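Local coordinates for fatty-acid-binding protein 1 (Arabidopsis thaliana, PDB 4DOO) that binds fatty acids, preferring saturated ones, within a chalcone-isomerase-like fold in the chloroplast, and may take part in alpha-linolenic acid metabolism, at residues I89-V94 and S144-T149. Residues are numbered along the deposited sequence; the frame is centred on the assembly and turned at random.
Sequences IRLQIV and STIDLT
Arg-90 and Asp-147 face each other as a non-hydrogen-bonded pair of an antiparallel ladder, and their side chains supply the polar link that the backbone omits there. The guanidinium meets the carboxylate side-on: NE donates to OD1 of Asp-147 at 3.0 Å, while NH2 reaches OD2 of the same residue at 3.1 Å. Each oxygen offers its syn lone pair, and the two flat groups lie only 11° apart, so this fork should hold both against rotation. A bend at chi3 (-64°) in an otherwise extended arginine turns the NE edge toward the aspartate, and phenylalanine and proline side chains of strand 13-18 pack against the same arginine.

On either side of this pair the main-chain groups bond to each other across the strands. Ile-89 exchanges two bonds with Leu-148, as Leu-91 does with Ile-146; the Leu-91 N to Ile-146 O bond is 2.7 Å long and almost perfectly straight (179°). Farther along, Ile-93 N donates to Ser-144 O at 2.9 Å. Strands 87-93 and 145-151 are adjacent interior strands of the large antiparallel sheet of the chalcone isomerase fold, though 49 residues, rich in helix, separate the two segments. The other edge of 89-94 is paired too, Arg-90 and Gln-92 bonding through their backbones to Gly-46 and Ala-44 of strand 39-50.

On the other face, Ile-89, Leu-91, Ile-146 and Leu-148 form the apolar side. Leu-91 CD1 lies 3.8 Å from Leu-148 CG, and Leu-148 in turn touches bound lauric acid; Leu-91 also packs on Tyr-43, a fatty-acid-binding residue. Among the remaining polar ends, the Gln-92 amide NE2 donates to Ser-13 O, and Ser-144 OG is bonded to Pro-141 O.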
loop_
_atom_site.group_PDB
_atom_site.type_symbol
_atom_site.label_atom_id
_atom_site.label_comp_id
_atom_site.label_asym_id
_atom_site.label_seq_id
_atom_site.Cartn_x
_atom_site.Cartn_y
_atom_site.Cartn_z
ATOM N N ILE A 89 3.050 1.937 3.121
ATOM C CA ILE A 89 2.724 2.342 1.762
ATOM C C ILE A 89 2.962 3.847 1.787
ATOM O O ILE A 89 2.237 4.578 2.457
ATOM C CB ILE A 89 1.234 2.101 1.400
ATOM C CG1 ILE A 89 0.889 0.615 1.502
ATOM C CG2 ILE A 89 0.959 2.617 -0.010
ATOM C CD1 ILE A 89 1.712 -0.268 0.589
ATOM N N ARG A 90 4.000 4.307 1.101
ATOM C CA ARG A 90 4.278 5.737 1.061
ATOM C C ARG A 90 3.764 6.324 -0.242
ATOM O O ARG A 90 4.141 5.876 -1.328
ATOM C CB ARG A 90 5.780 6.004 1.193
ATOM C CG ARG A 90 6.166 7.446 0.880
ATOM C CD ARG A 90 7.591 7.737 1.319
ATOM N NE ARG A 90 7.723 7.625 2.770
ATOM C CZ ARG A 90 8.842 7.875 3.439
ATOM N NH1 ARG A 90 9.937 8.255 2.790
ATOM N NH2 ARG A 90 8.865 7.744 4.759
ATOM N N LEU A 91 2.885 7.317 -0.126
ATOM C CA LEU A 91 2.314 7.979 -1.290
ATOM C C LEU A 91 2.928 9.362 -1.424
ATOM O O LEU A 91 3.127 10.049 -0.425
ATOM C CB LEU A 91 0.796 8.160 -1.142
ATOM C CG LEU A 91 -0.141 6.972 -0.957
ATOM C CD1 LEU A 91 0.009 6.412 0.443
ATOM C CD2 LEU A 91 -1.575 7.430 -1.186
ATOM N N GLN A 92 3.228 9.758 -2.657
ATOM C CA GLN A 92 3.766 11.086 -2.939
ATOM C C GLN A 92 2.902 11.650 -4.059
ATOM O O GLN A 92 2.904 11.131 -5.181
ATOM C CB GLN A 92 5.232 11.013 -3.369
ATOM C CG GLN A 92 6.173 10.621 -2.239
ATOM C CD GLN A 92 7.626 10.715 -2.644
ATOM O OE1 GLN A 92 8.129 11.799 -2.938
ATOM N NE2 GLN A 92 8.308 9.578 -2.667
ATOM N N ILE A 93 2.154 12.704 -3.743
ATOM C CA ILE A 93 1.235 13.320 -4.695
ATOM C C ILE A 93 1.915 13.903 -5.924
ATOM O O ILE A 93 2.811 14.739 -5.813
ATOM C CB ILE A 93 0.387 14.427 -4.006
ATOM C CG1 ILE A 93 -0.305 13.853 -2.766
ATOM C CG2 ILE A 93 -0.654 14.983 -4.976
ATOM C CD1 ILE A 93 -1.195 12.653 -3.046
ATOM N N VAL A 94 1.466 13.458 -7.095
ATOM C CA VAL A 94 2.004 13.911 -8.373
ATOM C C VAL A 94 1.140 15.000 -9.026
ATOM O O VAL A 94 1.649 16.061 -9.400
ATOM C CB VAL A 94 2.143 12.722 -9.357
ATOM C CG1 VAL A 94 2.564 13.217 -10.732
ATOM C CG2 VAL A 94 3.162 11.724 -8.818
ATOM N N SER A 144 3.107 16.278 -1.661
ATOM C CA SER A 144 2.689 15.936 -0.299
ATOM C C SER A 144 3.007 14.453 -0.128
ATOM O O SER A 144 2.900 13.687 -1.086
ATOM C CB SER A 144 1.180 16.143 -0.110
ATOM O OG SER A 144 0.807 17.498 -0.292
ATOM N N THR A 145 3.404 14.052 1.076
ATOM C CA THR A 145 3.726 12.652 1.342
ATOM C C THR A 145 2.802 12.087 2.415
ATOM O O THR A 145 2.639 12.680 3.482
ATOM C CB THR A 145 5.185 12.482 1.832
ATOM O OG1 THR A 145 6.092 12.885 0.798
ATOM C CG2 THR A 145 5.462 11.032 2.196
ATOM N N ILE A 146 2.189 10.945 2.123
ATOM C CA ILE A 146 1.299 10.290 3.073
ATOM C C ILE A 146 1.829 8.891 3.313
ATOM O O ILE A 146 2.135 8.167 2.364
ATOM C CB ILE A 146 -0.146 10.163 2.537
ATOM C CG1 ILE A 146 -0.731 11.546 2.238
ATOM C CG2 ILE A 146 -1.014 9.425 3.550
ATOM C CD1 ILE A 146 -0.209 12.171 0.959
ATOM N N ASP A 147 1.942 8.515 4.581
ATOM C CA ASP A 147 2.426 7.190 4.938
ATOM C C ASP A 147 1.334 6.358 5.592
ATOM O O ASP A 147 0.842 6.701 6.671
ATOM C CB ASP A 147 3.619 7.296 5.893
ATOM C CG ASP A 147 4.937 7.449 5.167
ATOM O OD1 ASP A 147 4.933 7.503 3.918
ATOM O OD2 ASP A 147 5.985 7.509 5.848
ATOM N N LEU A 148 0.949 5.272 4.928
ATOM C CA LEU A 148 -0.057 4.364 5.461
ATOM C C LEU A 148 0.731 3.184 6.003
ATOM O O LEU A 148 1.468 2.529 5.263
ATOM C CB LEU A 148 -0.999 3.873 4.354
ATOM C CG LEU A 148 -1.674 4.902 3.444
ATOM C CD1 LEU A 148 -2.446 4.172 2.346
ATOM C CD2 LEU A 148 -2.600 5.788 4.255
ATOM N N THR A 149 0.603 2.906 7.293
ATOM C CA THR A 149 1.353 1.789 7.843
ATOM C C THR A 149 0.507 0.738 8.542
ATOM O O THR A 149 -0.492 1.043 9.193
ATOM C CB THR A 149 2.436 2.270 8.831
ATOM O OG1 THR A 149 1.819 2.892 9.961
ATOM C CG2 THR A 149 3.367 3.266 8.153
#